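Local coordinates for Ctr9 protein (PDB 6AF0) that probably binds RNA polymerase II complexes, this chain being the helical tetratricopeptide-repeat part of a longer protein, at residues A741-A746 with Q761-V766. Sequence-based numbering, arbitrary orientation.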
loop_
_atom_site.group_PDB
_atom_site.type_symbol
_atom_site.label_atom_id
_atom_site.label_comp_id
_atom_site.label_asym_id
_atom_site.label_seq_id
_atom_site.Cartn_x
_atom_site.Cartn_y
_atom_site.Cartn_z
ATOM N N ALA A 741 -30.679 -2.495 18.496
ATOM C CA ALA A 741 -30.619 -3.646 19.400
ATOM C C ALA A 741 -30.124 -3.246 20.789
ATOM O O ALA A 741 -30.671 -3.676 21.792
ATOM C CB ALA A 741 -29.712 -4.715 18.812
ATOM N N ALA A 742 -29.076 -2.431 20.810
ATOM C CA ALA A 742 -28.526 -1.882 22.030
ATOM C C ALA A 742 -29.556 -1.024 22.756
ATOM O O ALA A 742 -29.751 -1.163 23.962
ATOM C CB ALA A 742 -27.287 -1.064 21.711
ATOM N N GLN A 743 -30.230 -0.153 22.015
ATOM C CA GLN A 743 -31.266 0.689 22.605
ATOM C C GLN A 743 -32.418 -0.140 23.161
ATOM O O GLN A 743 -32.997 0.214 24.167
ATOM C CB GLN A 743 -31.809 1.674 21.589
ATOM C CG GLN A 743 -32.367 2.937 22.206
ATOM C CD GLN A 743 -33.490 3.544 21.391
ATOM O OE1 GLN A 743 -33.986 2.923 20.460
ATOM N NE2 GLN A 743 -33.893 4.765 21.729
ATOM N N GLY A 744 -32.741 -1.246 22.509
ATOM C CA GLY A 744 -33.763 -2.162 23.010
ATOM C C GLY A 744 -33.355 -2.866 24.292
ATOM O O GLY A 744 -34.203 -3.247 25.112
ATOM N N ILE A 745 -32.048 -3.060 24.451
ATOM C CA ILE A 745 -31.490 -3.595 25.690
ATOM C C ILE A 745 -31.552 -2.529 26.792
ATOM O O ILE A 745 -31.766 -2.859 27.953
ATOM C CB ILE A 745 -30.043 -4.109 25.517
ATOM C CG1 ILE A 745 -29.984 -5.242 24.499
ATOM C CG2 ILE A 745 -29.502 -4.658 26.825
ATOM C CD1 ILE A 745 -28.580 -5.581 24.050
ATOM N N ALA A 746 -31.387 -1.256 26.438
ATOM C CA ALA A 746 -31.534 -0.176 27.424
ATOM C C ALA A 746 -32.981 -0.063 27.941
ATOM O O ALA A 746 -33.223 0.234 29.118
ATOM C CB ALA A 746 -31.068 1.147 26.844
ATOM N N GLN A 761 -26.313 5.374 29.494
ATOM C CA GLN A 761 -25.079 5.313 28.694
ATOM C C GLN A 761 -25.380 4.884 27.269
ATOM O O GLN A 761 -25.002 5.558 26.305
ATOM C CB GLN A 761 -24.077 4.332 29.295
ATOM C CG GLN A 761 -23.570 4.732 30.661
ATOM C CD GLN A 761 -22.417 5.698 30.566
ATOM O OE1 GLN A 761 -22.509 6.726 29.884
ATOM N NE2 GLN A 761 -21.315 5.373 31.243
ATOM N N ILE A 762 -26.062 3.746 27.162
ATOM C CA ILE A 762 -26.503 3.206 25.878
ATOM C C ILE A 762 -27.207 4.306 25.114
ATOM O O ILE A 762 -26.806 4.658 24.004
ATOM C CB ILE A 762 -27.469 2.010 26.039
ATOM C CG1 ILE A 762 -26.728 0.754 26.529
ATOM C CG2 ILE A 762 -28.140 1.696 24.715
ATOM C CD1 ILE A 762 -26.917 0.431 27.993
ATOM N N PHE A 763 -28.229 4.870 25.751
ATOM C CA PHE A 763 -28.983 5.975 25.185
ATOM C C PHE A 763 -28.123 7.124 24.662
ATOM O O PHE A 763 -28.472 7.692 23.647
ATOM C CB PHE A 763 -30.030 6.519 26.170
ATOM C CG PHE A 763 -31.273 5.681 26.247
ATOM C CD1 PHE A 763 -31.931 5.299 25.097
ATOM C CD2 PHE A 763 -31.789 5.274 27.475
ATOM C CE1 PHE A 763 -33.069 4.514 25.165
ATOM C CE2 PHE A 763 -32.924 4.484 27.546
ATOM C CZ PHE A 763 -33.564 4.101 26.386
ATOM N N ILE A 764 -27.022 7.478 25.323
ATOM C CA ILE A 764 -26.279 8.696 24.924
ATOM C C ILE A 764 -25.566 8.517 23.610
ATOM O O ILE A 764 -25.475 9.464 22.803
ATOM C CB ILE A 764 -25.185 9.143 25.917
ATOM C CG1 ILE A 764 -25.734 9.292 27.331
ATOM C CG2 ILE A 764 -24.580 10.484 25.480
ATOM C CD1 ILE A 764 -24.781 8.750 28.373
ATOM N N LYS A 765 -25.008 7.327 23.428
ATOM C CA LYS A 765 -24.235 7.066 22.237
ATOM C C LYS A 765 -25.050 6.433 21.118
ATOM O O LYS A 765 -24.667 6.530 19.961
ATOM C CB LYS A 765 -22.952 6.296 22.558
ATOM C CG LYS A 765 -21.823 7.207 23.058
ATOM C CD LYS A 765 -21.763 8.542 22.300
ATOM C CE LYS A 765 -20.403 9.231 22.349
ATOM N NZ LYS A 765 -19.314 8.492 21.642
ATOM N N VAL A 766 -26.185 5.828 21.443
ATOM C CA VAL A 766 -27.193 5.580 20.406
ATOM C C VAL A 766 -27.771 6.909 19.897
ATOM O O VAL A 766 -27.959 7.060 18.699
ATOM C CB VAL A 766 -28.317 4.606 20.830
ATOM C CG1 VAL A 766 -29.050 5.096 22.035
ATOM C CG2 VAL A 766 -29.342 4.441 19.729
#
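Phe-763 reaches across from helix 756-770 and lays one face of its ring against the methyl of Ala-746. This is a CH-pi contact: Ala-746 CB lies over the face, 4.0 Å from the ring centroid and shifted toward the rim. Gln-743, one turn back from Ala-746, meets the same ring on its CE1 side, with its CG 3.4 Å from Phe-763 CE1. The two side chains cross at roughly a right angle, and the amide plane stands 85° from the ring plane, with Gln-743 NE2 at the ring edge and in its plane. With chi1 at -153°, the chain of Gln-743 points away from its own backbone N and runs on extended to the ring; in a different direction, its CG also touches Val-766 CG1 at 4.0 Å. Ile-762 fills the other part of the interface with its CG2 branch, which sits 3.7 Å from Ala-746 CB and 4.2 Å from Ala-742 CB. The same methyl lies 3.4 Å from Ala-742 O, and every residue that touches is buried. The segment axes approach to 9.0 Å at 150°, a near-antiparallel helix pair in an all-helical, repeat-containing part of the chain. Asn-778 of helix 773-785 touches both Gln-743 and Phe-763, with Val-775 on Gln-743 and Ile-782 on Phe-763, while Leu-732 of helix 712-734 lies against Ala-742, continuing the stack of helices to both neighbours in sequence.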